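Local coordinates for benzoylformate decarboxylase (Mycobacterium smegmatis, PDB 4Q9D), which belongs to the family of thiamine pyrophosphate-dependent enzymes, forming an assembly of four like chains and holding a magnesium ion, at residues S33-F38 with F42-S47; M56-A61 with V86-A91; F60-G65 with V211-A216; A99-R104 with Y112-D117; A140-A145 with D164-P169. All blocks are in the same frame, centred on the assembly; numbering follows the deposited sequence.

Contact 1. Residues S33-F38 with F42-S47; sequences SFLRDF and FTYVLS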
# COMPACT_ATOMS: atom_id res chain seq x y z
N SER B 33 -8.86 -26.41 7.19
CA SER B 33 -8.88 -26.45 8.65
C SER B 33 -9.94 -25.52 9.22
O SER B 33 -10.39 -25.72 10.36
CB SER B 33 -7.50 -26.15 9.26
OG SER B 33 -7.04 -24.87 8.86
N PHE B 34 -10.34 -24.51 8.44
CA PHE B 34 -11.43 -23.62 8.87
C PHE B 34 -12.80 -24.31 8.73
O PHE B 34 -13.65 -24.21 9.61
CB PHE B 34 -11.44 -22.30 8.04
CG PHE B 34 -12.69 -21.46 8.25
CD1 PHE B 34 -13.05 -21.04 9.52
CD2 PHE B 34 -13.51 -21.12 7.18
CE1 PHE B 34 -14.20 -20.27 9.73
CE2 PHE B 34 -14.66 -20.34 7.37
CZ PHE B 34 -15.01 -19.92 8.66
N LEU B 35 -12.98 -24.99 7.60
CA LEU B 35 -14.28 -25.54 7.20
C LEU B 35 -14.57 -26.92 7.80
O LEU B 35 -15.73 -27.35 7.84
CB LEU B 35 -14.35 -25.63 5.67
CG LEU B 35 -14.35 -24.24 4.99
CD1 LEU B 35 -14.40 -24.39 3.51
CD2 LEU B 35 -15.55 -23.42 5.48
N ARG B 36 -13.52 -27.61 8.22
CA ARG B 36 -13.62 -28.92 8.86
C ARG B 36 -14.56 -28.88 10.07
O ARG B 36 -14.56 -27.90 10.83
CB ARG B 36 -12.22 -29.38 9.29
CG ARG B 36 -12.05 -30.89 9.38
CD ARG B 36 -10.60 -31.31 9.12
NE ARG B 36 -9.64 -30.62 10.00
CZ ARG B 36 -8.44 -30.19 9.61
NH1 ARG B 36 -8.05 -30.36 8.35
NH2 ARG B 36 -7.63 -29.57 10.46
N ASP B 37 -15.38 -29.91 10.27
CA ASP B 37 -16.32 -29.92 11.39
C ASP B 37 -17.22 -28.70 11.38
O ASP B 37 -17.49 -28.12 12.43
CB ASP B 37 -15.58 -29.95 12.72
CG ASP B 37 -14.98 -31.29 13.00
OD1 ASP B 37 -15.67 -32.28 12.70
OD2 ASP B 37 -13.84 -31.35 13.51
N PHE B 38 -17.61 -28.29 10.20
CA PHE B 38 -18.51 -27.16 10.04
C PHE B 38 -19.75 -27.46 10.89
O PHE B 38 -20.35 -28.52 10.73
CB PHE B 38 -18.87 -27.09 8.54
CG PHE B 38 -19.52 -25.81 8.11
CD1 PHE B 38 -18.79 -24.62 8.06
CD2 PHE B 38 -20.84 -25.82 7.67
CE1 PHE B 38 -19.39 -23.43 7.62
CE2 PHE B 38 -21.45 -24.65 7.19
CZ PHE B 38 -20.72 -23.45 7.17
N PHE B 42 -25.00 -24.34 10.88
CA PHE B 42 -24.49 -23.31 9.95
C PHE B 42 -24.82 -23.76 8.53
O PHE B 42 -25.01 -24.94 8.29
CB PHE B 42 -22.98 -23.17 10.06
CG PHE B 42 -22.51 -22.19 11.11
CD1 PHE B 42 -21.66 -21.14 10.78
CD2 PHE B 42 -22.90 -22.34 12.43
CE1 PHE B 42 -21.21 -20.25 11.75
CE2 PHE B 42 -22.47 -21.46 13.41
CZ PHE B 42 -21.61 -20.40 13.07
N THR B 43 -24.82 -22.82 7.59
CA THR B 43 -25.08 -23.13 6.19
C THR B 43 -23.92 -22.69 5.29
O THR B 43 -23.45 -21.56 5.37
CB THR B 43 -26.37 -22.45 5.71
OG1 THR B 43 -27.45 -22.87 6.57
CG2 THR B 43 -26.69 -22.83 4.25
N TYR B 44 -23.44 -23.60 4.44
CA TYR B 44 -22.40 -23.27 3.51
C TYR B 44 -23.05 -23.12 2.15
O TYR B 44 -23.72 -24.02 1.70
CB TYR B 44 -21.38 -24.40 3.43
CG TYR B 44 -20.19 -23.98 2.62
CD1 TYR B 44 -19.16 -23.25 3.20
CD2 TYR B 44 -20.11 -24.26 1.26
CE1 TYR B 44 -18.05 -22.85 2.47
CE2 TYR B 44 -19.02 -23.85 0.51
CZ TYR B 44 -17.98 -23.15 1.13
OH TYR B 44 -16.86 -22.74 0.42
N VAL B 45 -22.86 -21.98 1.50
CA VAL B 45 -23.41 -21.79 0.16
C VAL B 45 -22.28 -21.83 -0.85
O VAL B 45 -21.47 -20.91 -0.90
CB VAL B 45 -24.21 -20.45 0.03
CG1 VAL B 45 -24.77 -20.30 -1.40
CG2 VAL B 45 -25.35 -20.41 1.07
N LEU B 46 -22.23 -22.89 -1.64
CA LEU B 46 -21.19 -23.07 -2.64
C LEU B 46 -21.50 -22.37 -3.97
O LEU B 46 -22.60 -22.56 -4.53
CB LEU B 46 -21.00 -24.57 -2.90
CG LEU B 46 -20.03 -24.90 -4.05
CD1 LEU B 46 -18.60 -24.55 -3.68
CD2 LEU B 46 -20.16 -26.37 -4.49
N SER B 47 -20.53 -21.60 -4.46
CA SER B 47 -20.52 -21.02 -5.80
C SER B 47 -19.38 -21.63 -6.55
O SER B 47 -18.32 -21.88 -5.95
CB SER B 47 -20.21 -19.50 -5.76
OG SER B 47 -21.31 -18.79 -5.28
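Phe38 meets Phe42 and Tyr44 within the beta-alpha-beta unit of strand 22-25, helix 32-35 and strand 43-46, where a type II turn from Leu35 to Phe38 leads the chain out of the helix. The Phe38 ring is sandwiched: Phe42 turns its edge to one face and Tyr44 turns its edge to the opposite face, two T-shaped pairs with ring centres 5.9 Å apart for Phe38 and Phe42 and 6.0 Å for Phe38 and Tyr44. The planes stand at 78° and 83°. With CG anti to the backbone N (chi1 -166°), the Phe38 ring extends to the start of the strand, where its CE2 lies 3.6 Å from Phe42 CB and 3.8 Å from Tyr44 CB. Leu35 enters across the Tyr44 side chain at about a right angle, CD2 lying 4.0 Å from Tyr44 CE1; a branched aliphatic tip suits this spot because it fills space without needing a polar partner. Tyr12 adds another edge-to-face pair with Phe42, while Pro480 of the second subunit packs on both Phe38 and Tyr44. With no hydrogen bond between the segments, cohesion here rests on apolar burial and on the weak electrostatic attraction of ring edges for the two faces of Phe38.

Contact 2. Residues M56-A61 with V86-A91; sequences MADGFA and VAAYRA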
# COMPACT_ATOMS: atom_id res chain seq x y z
N MET B 56 -22.84 -12.91 -4.40
CA MET B 56 -23.97 -13.62 -3.79
C MET B 56 -24.10 -13.20 -2.33
O MET B 56 -25.20 -12.93 -1.84
CB MET B 56 -23.73 -15.13 -3.89
CG MET B 56 -24.96 -16.00 -3.80
SD MET B 56 -24.51 -17.75 -4.04
CE MET B 56 -23.94 -17.67 -5.75
N ALA B 57 -22.97 -13.12 -1.62
CA ALA B 57 -22.99 -12.72 -0.22
C ALA B 57 -23.49 -11.31 -0.13
O ALA B 57 -24.23 -10.97 0.80
CB ALA B 57 -21.57 -12.82 0.41
N ASP B 58 -23.08 -10.48 -1.09
CA ASP B 58 -23.50 -9.07 -1.15
C ASP B 58 -25.04 -9.02 -1.23
O ASP B 58 -25.70 -8.38 -0.41
CB ASP B 58 -22.86 -8.42 -2.39
CG ASP B 58 -23.05 -6.91 -2.46
OD1 ASP B 58 -23.72 -6.30 -1.59
OD2 ASP B 58 -22.49 -6.32 -3.43
N GLY B 59 -25.62 -9.75 -2.18
CA GLY B 59 -27.07 -9.77 -2.29
C GLY B 59 -27.77 -10.32 -1.05
O GLY B 59 -28.80 -9.79 -0.62
N PHE B 60 -27.19 -11.36 -0.45
CA PHE B 60 -27.70 -11.94 0.79
C PHE B 60 -27.73 -10.92 1.90
O PHE B 60 -28.77 -10.75 2.58
CB PHE B 60 -26.85 -13.16 1.21
CG PHE B 60 -27.41 -13.95 2.40
CD1 PHE B 60 -28.40 -14.92 2.21
CD2 PHE B 60 -26.91 -13.75 3.70
CE1 PHE B 60 -28.88 -15.68 3.30
CE2 PHE B 60 -27.38 -14.51 4.79
CZ PHE B 60 -28.37 -15.47 4.59
N ALA B 61 -26.60 -10.26 2.12
CA ALA B 61 -26.48 -9.24 3.15
C ALA B 61 -27.45 -8.07 2.92
O ALA B 61 -28.06 -7.52 3.85
CB ALA B 61 -25.02 -8.72 3.22
N VAL B 86 -15.18 -4.61 -5.20
CA VAL B 86 -15.40 -3.19 -5.51
C VAL B 86 -16.90 -2.87 -5.43
O VAL B 86 -17.30 -1.91 -4.78
CB VAL B 86 -14.90 -2.87 -6.95
CG1 VAL B 86 -15.17 -1.35 -7.33
CG2 VAL B 86 -13.43 -3.18 -7.06
N ALA B 87 -17.73 -3.71 -6.04
CA ALA B 87 -19.18 -3.53 -5.98
C ALA B 87 -19.73 -3.51 -4.55
O ALA B 87 -20.55 -2.66 -4.20
CB ALA B 87 -19.90 -4.61 -6.82
N ALA B 88 -19.29 -4.45 -3.71
CA ALA B 88 -19.73 -4.51 -2.32
C ALA B 88 -19.26 -3.26 -1.56
O ALA B 88 -19.97 -2.71 -0.72
CB ALA B 88 -19.18 -5.80 -1.64
N TYR B 89 -18.03 -2.85 -1.84
CA TYR B 89 -17.49 -1.69 -1.18
C TYR B 89 -18.30 -0.42 -1.58
O TYR B 89 -18.69 0.39 -0.72
CB TYR B 89 -16.02 -1.52 -1.55
CG TYR B 89 -15.39 -0.34 -0.83
CD1 TYR B 89 -14.70 -0.52 0.35
CD2 TYR B 89 -15.48 0.96 -1.34
CE1 TYR B 89 -14.10 0.54 1.02
CE2 TYR B 89 -14.90 2.04 -0.68
CZ TYR B 89 -14.22 1.83 0.50
OH TYR B 89 -13.63 2.89 1.17
N ARG B 90 -18.57 -0.26 -2.88
CA ARG B 90 -19.39 0.89 -3.34
C ARG B 90 -20.83 0.86 -2.80
O ARG B 90 -21.43 1.90 -2.58
CB ARG B 90 -19.42 0.96 -4.87
CG ARG B 90 -18.06 1.24 -5.55
CD ARG B 90 -17.50 2.58 -5.18
NE ARG B 90 -16.55 3.08 -6.19
CZ ARG B 90 -15.87 4.22 -6.06
NH1 ARG B 90 -16.01 4.98 -4.98
NH2 ARG B 90 -15.03 4.60 -7.01
N ALA B 91 -21.39 -0.33 -2.58
CA ALA B 91 -22.73 -0.48 -1.99
C ALA B 91 -22.79 -0.33 -0.47
O ALA B 91 -23.88 -0.44 0.14
CB ALA B 91 -23.36 -1.85 -2.39
O HOH W 1 -22.96 -4.04 -4.81
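Asp58 of helix 50-64 faces Ala88 of helix 82-90, and its carboxylate does all the close touching. OD2 lies 3.5 Å from Ala88 CA and 3.8 Å from Ala88 CB, van der Waals contacts rather than bonds. The helices can come this close because alanine is so small: the CA atoms of Asp58 and Ala88 are 6.0 Å apart. CG stands anti to the backbone N (chi1 -172°), which turns the carboxylate toward helix 82-90. A water then joins the two helices, donating to Asp58 OD2 at 2.7 Å and, more weakly, to Ala87 O at 2.8 Å. That carbonyl already takes the helical bond from Ala91 N, 3.0 Å from Ala87 O, so the water is a second partner for it.

Beyond this shell, several groups fix the acid. OD1 is hydrogen-bonded to Thr93 OG1, and also to Gln62 NE2 one helical turn along. OD2 has Trp407 NE1 as a further partner, while Leu95 of the neighbouring strand packs on Ala57, Ala61 and Ala88. The aspartate is therefore a buried polar group whose two oxygens are both well supplied with hydrogen bonds. Such a surrounding is consistent with an ionised carboxylate and would hold its rotation fixed, so that the cost of burying a charge is probably met by these partners.

Contact 3. Residues F60-G65 with V211-A216; sequences FAQATG and VDRAGA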
# COMPACT_ATOMS: atom_id res chain seq x y z
N PHE B 60 -27.19 -11.36 -0.45
CA PHE B 60 -27.70 -11.94 0.79
C PHE B 60 -27.73 -10.92 1.90
O PHE B 60 -28.77 -10.75 2.58
CB PHE B 60 -26.85 -13.16 1.21
CG PHE B 60 -27.41 -13.95 2.40
CD1 PHE B 60 -28.40 -14.92 2.21
CD2 PHE B 60 -26.91 -13.75 3.70
CE1 PHE B 60 -28.88 -15.68 3.30
CE2 PHE B 60 -27.38 -14.51 4.79
CZ PHE B 60 -28.37 -15.47 4.59
N ALA B 61 -26.60 -10.26 2.12
CA ALA B 61 -26.48 -9.24 3.15
C ALA B 61 -27.45 -8.07 2.92
O ALA B 61 -28.06 -7.52 3.85
CB ALA B 61 -25.02 -8.72 3.22
N GLN B 62 -27.60 -7.67 1.66
CA GLN B 62 -28.49 -6.54 1.40
C GLN B 62 -29.95 -6.90 1.66
O GLN B 62 -30.69 -6.10 2.20
CB GLN B 62 -28.32 -6.04 -0.02
CG GLN B 62 -27.02 -5.27 -0.22
CD GLN B 62 -27.04 -4.43 -1.46
OE1 GLN B 62 -27.90 -3.54 -1.61
NE2 GLN B 62 -26.08 -4.67 -2.36
N ALA B 63 -30.35 -8.11 1.27
CA ALA B 63 -31.73 -8.58 1.45
C ALA B 63 -32.06 -8.85 2.92
O ALA B 63 -33.16 -8.56 3.37
CB ALA B 63 -31.97 -9.83 0.63
N THR B 64 -31.11 -9.40 3.66
CA THR B 64 -31.34 -9.69 5.08
C THR B 64 -31.12 -8.45 5.96
O THR B 64 -31.59 -8.42 7.09
CB THR B 64 -30.44 -10.85 5.62
OG1 THR B 64 -29.07 -10.54 5.39
CG2 THR B 64 -30.76 -12.16 4.92
N GLY B 65 -30.43 -7.43 5.46
CA GLY B 65 -30.07 -6.30 6.31
C GLY B 65 -29.09 -6.71 7.41
O GLY B 65 -29.07 -6.12 8.49
N VAL B 211 -31.07 5.59 1.45
CA VAL B 211 -32.37 5.68 2.13
C VAL B 211 -32.99 4.30 2.23
O VAL B 211 -33.39 3.88 3.31
CB VAL B 211 -33.30 6.73 1.45
CG1 VAL B 211 -34.68 6.73 2.05
CG2 VAL B 211 -32.67 8.11 1.59
N ASP B 212 -33.05 3.59 1.12
CA ASP B 212 -33.56 2.22 1.14
C ASP B 212 -32.68 1.32 2.03
O ASP B 212 -33.20 0.51 2.80
CB ASP B 212 -33.66 1.64 -0.29
CG ASP B 212 -34.59 0.44 -0.36
OD1 ASP B 212 -35.66 0.50 0.27
OD2 ASP B 212 -34.24 -0.57 -1.03
N ARG B 213 -31.36 1.47 1.97
CA ARG B 213 -30.48 0.63 2.80
C ARG B 213 -30.64 0.91 4.28
O ARG B 213 -30.43 0.03 5.09
CB ARG B 213 -29.01 0.75 2.37
CG ARG B 213 -28.77 0.23 0.97
CD ARG B 213 -27.28 0.00 0.66
NE ARG B 213 -27.12 -0.77 -0.58
CZ ARG B 213 -26.66 -0.27 -1.72
NH1 ARG B 213 -26.28 1.00 -1.81
NH2 ARG B 213 -26.56 -1.05 -2.80
N ALA B 214 -31.03 2.14 4.64
CA ALA B 214 -31.34 2.44 6.04
C ALA B 214 -32.75 1.99 6.48
O ALA B 214 -33.11 2.16 7.64
CB ALA B 214 -31.14 3.92 6.35
N GLY B 215 -33.56 1.42 5.58
CA GLY B 215 -34.93 1.04 5.96
C GLY B 215 -35.77 2.31 6.11
O GLY B 215 -36.74 2.32 6.86
N ALA B 216 -35.40 3.38 5.41
CA ALA B 216 -36.04 4.68 5.63
C ALA B 216 -37.06 5.07 4.54
O ALA B 216 -37.36 6.24 4.32
CB ALA B 216 -34.98 5.76 5.78
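Gln62, near the end of helix 50-64, and Arg213, in the last turn of helix 209-213, meet at the surface between the N-terminal thiamine pyrophosphate-binding region and the central, Rossmann-like region. The arginine comes side-on: NE and NH2 both donate to the single atom Gln62 OE1, a forked grip on one oxygen. Relative to the guanidinium the approach is flat, since OE1 lies at its edge and in its plane. Relative to the amide it is not, for the two planes are turned 60° apart and both nitrogens reach OE1 from the same face, above the carbonyl plane and off the lone pairs. The two bonds are moderately bent, with N-H...O angles of 150° from NE and 146° from NH2.

Both side chains are long enough to cover a backbone separation of 7.6 Å between Gln62 CA and Arg213 CA. In each, CG lies anti to the carbonyl carbon and the chain beyond is extended, which sends the polar groups outward from their helices to meet between them. Glutamine suits its place because its neutral carbonyl oxygen can take several N-H donors: OE1 also receives Arg239 NH1. The charge of Arg213 has its own partner, a salt bridge from NH2 to Asp238. Helix 209-213 ends in a Schellman motif at Gly215, whose positive phi is readily taken up by glycine. At the centre of the contact Gln62 OE1 lies 3.1 Å from Arg213 NE, 3.1 Å from Arg213 NH2 and 3.5 Å from the CZ between them.

Contact 4. Residues A99-R104 with Y112-D117; sequences AGQQTR and YLNNPD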
# COMPACT_ATOMS: atom_id res chain seq x y z
N ALA B 99 -9.96 -15.38 3.96
CA ALA B 99 -9.23 -16.26 3.09
C ALA B 99 -8.29 -17.11 3.96
O ALA B 99 -7.76 -16.64 4.95
CB ALA B 99 -8.39 -15.46 2.10
N GLY B 100 -8.06 -18.34 3.55
CA GLY B 100 -7.04 -19.15 4.20
C GLY B 100 -5.68 -18.60 3.80
O GLY B 100 -5.54 -17.87 2.81
N GLN B 101 -4.67 -18.95 4.59
CA GLN B 101 -3.31 -18.51 4.36
C GLN B 101 -2.38 -19.70 4.66
O GLN B 101 -2.78 -20.62 5.38
CB GLN B 101 -3.04 -17.32 5.29
CG GLN B 101 -1.58 -16.89 5.41
CD GLN B 101 -1.03 -16.30 4.11
OE1 GLN B 101 -0.71 -17.03 3.16
NE2 GLN B 101 -0.85 -14.98 4.10
N GLN B 102 -1.18 -19.73 4.09
CA GLN B 102 -0.26 -20.82 4.41
C GLN B 102 0.08 -20.85 5.90
O GLN B 102 0.04 -19.83 6.60
CB GLN B 102 1.02 -20.77 3.53
CG GLN B 102 0.87 -21.63 2.26
CD GLN B 102 1.07 -23.14 2.57
OE1 GLN B 102 0.93 -23.56 3.71
NE2 GLN B 102 1.42 -23.93 1.55
N THR B 103 0.41 -22.05 6.38
CA THR B 103 0.70 -22.25 7.79
C THR B 103 1.84 -21.35 8.26
O THR B 103 2.80 -21.09 7.51
CB THR B 103 1.07 -23.75 8.10
OG1 THR B 103 1.66 -23.81 9.38
CG2 THR B 103 2.10 -24.27 7.10
N ARG B 104 1.75 -20.85 9.49
CA ARG B 104 2.85 -20.10 10.08
C ARG B 104 4.14 -20.93 10.14
O ARG B 104 5.24 -20.36 10.28
CB ARG B 104 2.49 -19.60 11.49
CG ARG B 104 1.24 -18.75 11.56
CD ARG B 104 1.03 -18.21 12.96
NE ARG B 104 -0.27 -17.56 13.07
CZ ARG B 104 -0.50 -16.26 12.92
NH1 ARG B 104 0.51 -15.43 12.64
NH2 ARG B 104 -1.74 -15.80 13.04
N TYR B 112 4.10 -22.89 -1.79
CA TYR B 112 3.04 -22.93 -2.82
C TYR B 112 1.75 -22.44 -2.18
O TYR B 112 1.42 -22.85 -1.05
CB TYR B 112 2.81 -24.37 -3.26
CG TYR B 112 2.08 -24.60 -4.57
CD1 TYR B 112 2.64 -24.22 -5.78
CD2 TYR B 112 0.88 -25.29 -4.59
CE1 TYR B 112 2.01 -24.50 -6.98
CE2 TYR B 112 0.23 -25.56 -5.79
CZ TYR B 112 0.81 -25.17 -6.98
OH TYR B 112 0.21 -25.47 -8.18
N LEU B 113 1.03 -21.58 -2.91
CA LEU B 113 -0.26 -21.02 -2.46
C LEU B 113 -0.17 -20.17 -1.19
O LEU B 113 -1.17 -19.91 -0.55
CB LEU B 113 -1.31 -22.11 -2.33
CG LEU B 113 -1.83 -22.55 -3.72
CD1 LEU B 113 -2.54 -23.89 -3.64
CD2 LEU B 113 -2.74 -21.49 -4.39
N ASN B 114 1.03 -19.73 -0.84
CA ASN B 114 1.19 -18.67 0.15
C ASN B 114 0.55 -17.40 -0.40
O ASN B 114 0.48 -17.21 -1.62
CB ASN B 114 2.68 -18.41 0.37
CG ASN B 114 2.97 -17.53 1.55
OD1 ASN B 114 2.30 -17.62 2.58
ND2 ASN B 114 4.01 -16.70 1.43
N ASN B 115 0.10 -16.53 0.50
CA ASN B 115 -0.48 -15.26 0.13
C ASN B 115 0.34 -14.16 0.83
O ASN B 115 -0.11 -13.56 1.80
CB ASN B 115 -1.95 -15.20 0.57
CG ASN B 115 -2.69 -13.99 -0.01
OD1 ASN B 115 -2.16 -13.29 -0.88
ND2 ASN B 115 -3.91 -13.75 0.46
N PRO B 116 1.55 -13.89 0.32
CA PRO B 116 2.45 -12.91 0.95
C PRO B 116 1.89 -11.49 0.90
O PRO B 116 1.28 -11.11 -0.12
CB PRO B 116 3.76 -13.01 0.13
CG PRO B 116 3.33 -13.56 -1.20
CD PRO B 116 2.11 -14.47 -0.92
N ASP B 117 2.07 -10.74 1.99
CA ASP B 117 1.55 -9.39 2.08
C ASP B 117 0.05 -9.41 1.76
O ASP B 117 -0.44 -8.58 1.00
CB ASP B 117 2.31 -8.48 1.10
CG ASP B 117 2.10 -6.98 1.39
OD1 ASP B 117 1.49 -6.62 2.45
OD2 ASP B 117 2.56 -6.16 0.57
O HOH W 2 -4.79 -15.13 2.68
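Gln102, Gln101 and Asn115 bury the most surface here, and the two glutamines use their amides to read the backbone of the facing loop. The Gln101 amide works like a piece of strand edge against Asn115: OE1 accepts from Asn115 N at 2.8 Å, in the carbonyl plane on a lone pair, and NE2 donates to Asn115 O at 2.8 Å, from above the plane of that carbonyl. A bend at chi2 (67°) folds the chain back, which also lets OE1 take the N-H of Gln102, its own neighbour. Asn114 OD1 lies close to this oxygen, but two acceptors cannot bond each other; the Asn114 amide is held instead through ND2, bonded to Asp110 OD1.

Gln102 reaches the other way, NE2 donating to Tyr112 O at 2.8 Å in a nearly straight bond (171°). Its OE1 accepts from Thr103 N at 3.1 Å, holding the amide at both ends. Asn115 adds a water-mediated link, its ND2 donating to a water at 2.8 Å that in turn donates to Gly100 O. Glutamine and asparagine suit this buried loop because each can satisfy irregular backbone groups without bringing a charge.

Strand 95-101, which leads into these glutamines, lies in the parallel sheet between strands 68-72 and 157-162. Asn115 packs on Thr74 and Ala75 of helix 74-80, while Tyr281 of the second subunit meets Tyr112 edge-to-face and accepts Gln102 NE2 at its O.

Contact 5. Residues A140-A145 with D164-P169; sequences AAFMQA and DDWDKP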
# COMPACT_ATOMS: atom_id res chain seq x y z
N ALA B 140 -10.98 -12.78 18.58
CA ALA B 140 -11.14 -11.33 18.73
C ALA B 140 -11.06 -10.61 17.37
O ALA B 140 -11.67 -9.56 17.20
CB ALA B 140 -10.08 -10.75 19.69
N ALA B 141 -10.29 -11.16 16.42
CA ALA B 141 -10.15 -10.53 15.09
C ALA B 141 -11.47 -10.60 14.31
O ALA B 141 -11.87 -9.63 13.63
CB ALA B 141 -9.06 -11.19 14.29
N PHE B 142 -12.17 -11.71 14.44
CA PHE B 142 -13.53 -11.80 13.89
C PHE B 142 -14.48 -10.80 14.52
O PHE B 142 -15.29 -10.16 13.83
CB PHE B 142 -14.08 -13.24 13.97
CG PHE B 142 -13.65 -14.11 12.81
CD1 PHE B 142 -12.46 -14.84 12.86
CD2 PHE B 142 -14.44 -14.22 11.69
CE1 PHE B 142 -12.08 -15.65 11.81
CE2 PHE B 142 -14.05 -15.05 10.61
CZ PHE B 142 -12.86 -15.75 10.68
N MET B 143 -14.40 -10.62 15.84
CA MET B 143 -15.31 -9.67 16.50
C MET B 143 -15.01 -8.28 15.97
O MET B 143 -15.90 -7.47 15.71
CB MET B 143 -15.12 -9.69 18.03
CG MET B 143 -16.10 -8.75 18.76
SD MET B 143 -17.80 -9.35 18.60
CE MET B 143 -18.50 -8.08 17.54
N GLN B 144 -13.72 -8.00 15.82
CA GLN B 144 -13.27 -6.73 15.32
C GLN B 144 -13.71 -6.54 13.85
O GLN B 144 -14.15 -5.43 13.44
CB GLN B 144 -11.74 -6.64 15.51
CG GLN B 144 -11.12 -5.35 15.13
CD GLN B 144 -9.65 -5.20 15.61
OE1 GLN B 144 -8.89 -4.53 14.95
NE2 GLN B 144 -9.31 -5.75 16.78
N ALA B 145 -13.63 -7.61 13.06
CA ALA B 145 -14.03 -7.51 11.65
C ALA B 145 -15.50 -7.08 11.59
O ALA B 145 -15.86 -6.19 10.81
CB ALA B 145 -13.82 -8.82 10.90
N ASP B 164 -2.95 -23.03 10.24
CA ASP B 164 -2.59 -23.78 11.44
C ASP B 164 -3.21 -23.16 12.67
O ASP B 164 -3.18 -23.75 13.73
CB ASP B 164 -1.05 -23.94 11.60
CG ASP B 164 -0.31 -22.61 11.53
OD1 ASP B 164 -0.63 -21.79 10.66
OD2 ASP B 164 0.61 -22.38 12.35
N ASP B 165 -3.80 -21.97 12.52
CA ASP B 165 -4.33 -21.26 13.68
C ASP B 165 -5.51 -22.00 14.32
O ASP B 165 -5.72 -21.95 15.53
CB ASP B 165 -4.75 -19.81 13.32
CG ASP B 165 -3.55 -18.85 13.18
OD1 ASP B 165 -2.39 -19.30 13.33
OD2 ASP B 165 -3.77 -17.65 12.91
N TRP B 166 -6.32 -22.64 13.49
CA TRP B 166 -7.65 -23.08 13.89
C TRP B 166 -7.61 -24.18 14.95
O TRP B 166 -8.50 -24.28 15.78
CB TRP B 166 -8.42 -23.56 12.64
CG TRP B 166 -8.77 -22.40 11.72
CD1 TRP B 166 -8.18 -22.08 10.54
CD2 TRP B 166 -9.74 -21.37 11.98
NE1 TRP B 166 -8.74 -20.94 10.02
CE2 TRP B 166 -9.70 -20.48 10.89
CE3 TRP B 166 -10.64 -21.13 13.02
CZ2 TRP B 166 -10.54 -19.37 10.79
CZ3 TRP B 166 -11.46 -20.01 12.94
CH2 TRP B 166 -11.40 -19.14 11.83
N ASP B 167 -6.56 -25.01 14.90
CA ASP B 167 -6.43 -26.12 15.83
C ASP B 167 -5.68 -25.76 17.11
O ASP B 167 -5.51 -26.60 17.97
CB ASP B 167 -5.78 -27.33 15.14
CG ASP B 167 -6.71 -27.94 14.10
OD1 ASP B 167 -7.95 -27.79 14.29
OD2 ASP B 167 -6.22 -28.55 13.11
N LYS B 168 -5.28 -24.50 17.26
CA LYS B 168 -4.61 -24.11 18.49
C LYS B 168 -5.59 -23.98 19.67
O LYS B 168 -6.77 -23.69 19.49
CB LYS B 168 -3.81 -22.82 18.25
CG LYS B 168 -2.75 -22.98 17.13
CD LYS B 168 -1.65 -23.93 17.63
CE LYS B 168 -0.44 -23.94 16.71
NZ LYS B 168 -0.76 -24.65 15.47
N PRO B 169 -5.11 -24.21 20.91
CA PRO B 169 -5.98 -24.02 22.08
C PRO B 169 -6.48 -22.58 22.14
O PRO B 169 -5.67 -21.67 21.97
CB PRO B 169 -5.03 -24.29 23.28
CG PRO B 169 -3.98 -25.22 22.73
CD PRO B 169 -3.79 -24.77 21.25
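Phe142 on helix 138-150 and Trp166 in the type I turn from Asp165 to Lys168 have CA atoms 12.7 Å apart, a distance that these two large side chains span together. They meet at their far ends: Phe142 CE1 lies 3.6 Å from Trp166 CH2, and Phe142 CZ is 3.9 Å from the same atom. The side chains cross at about a right angle, whereas the ring planes are inclined at 55°, with the phenyl centre 6.0 Å from that of the six-membered indole ring. This oblique pair is neither a stack nor a T-shape. In Trp166, CG sits anti to the carbonyl carbon (chi1 -70°), which carries the benzo end of the indole toward the helix. Large rings suit the place because they fill the space between backbones with apolar surface. Within the loop, Lys168 NZ donates to Asp164 O at 3.1 Å, tying the last residue of the turn back to the residue just before the turn.

Around the pair, Phe142 also packs on Leu159 of strand 157-162 and on Thr11 and Leu15 of helix 7-18. Trp166 rests on Ile161 and Thr11 and meets the ring of Phe34, so the pair fills the junction of helix 138-150 with helix 7-18 and strand 157-162.

Contacts 2, 4 and 5 are buried, contact 1 is partly so, and contact 3 lies at the surface. Contacts 2 and 3 share helix 50-64, and Ala91 of contact 2 packs on Arg213 of contact 3. Contacts 1, 4 and 5 cluster on the same side of the chain's centre: Arg36 of contact 1 forms a salt bridge with Asp167 of contact 5, and Arg104 of contact 4 does so with Asp165. Chemistry follows place: aromatic and aliphatic packing in contacts 1 and 5, amide-to-backbone bonding in the loop of contact 4, a carboxylate and water between the helices of contact 2, and an arginine's forked grip on a neutral amide oxygen in contact 3.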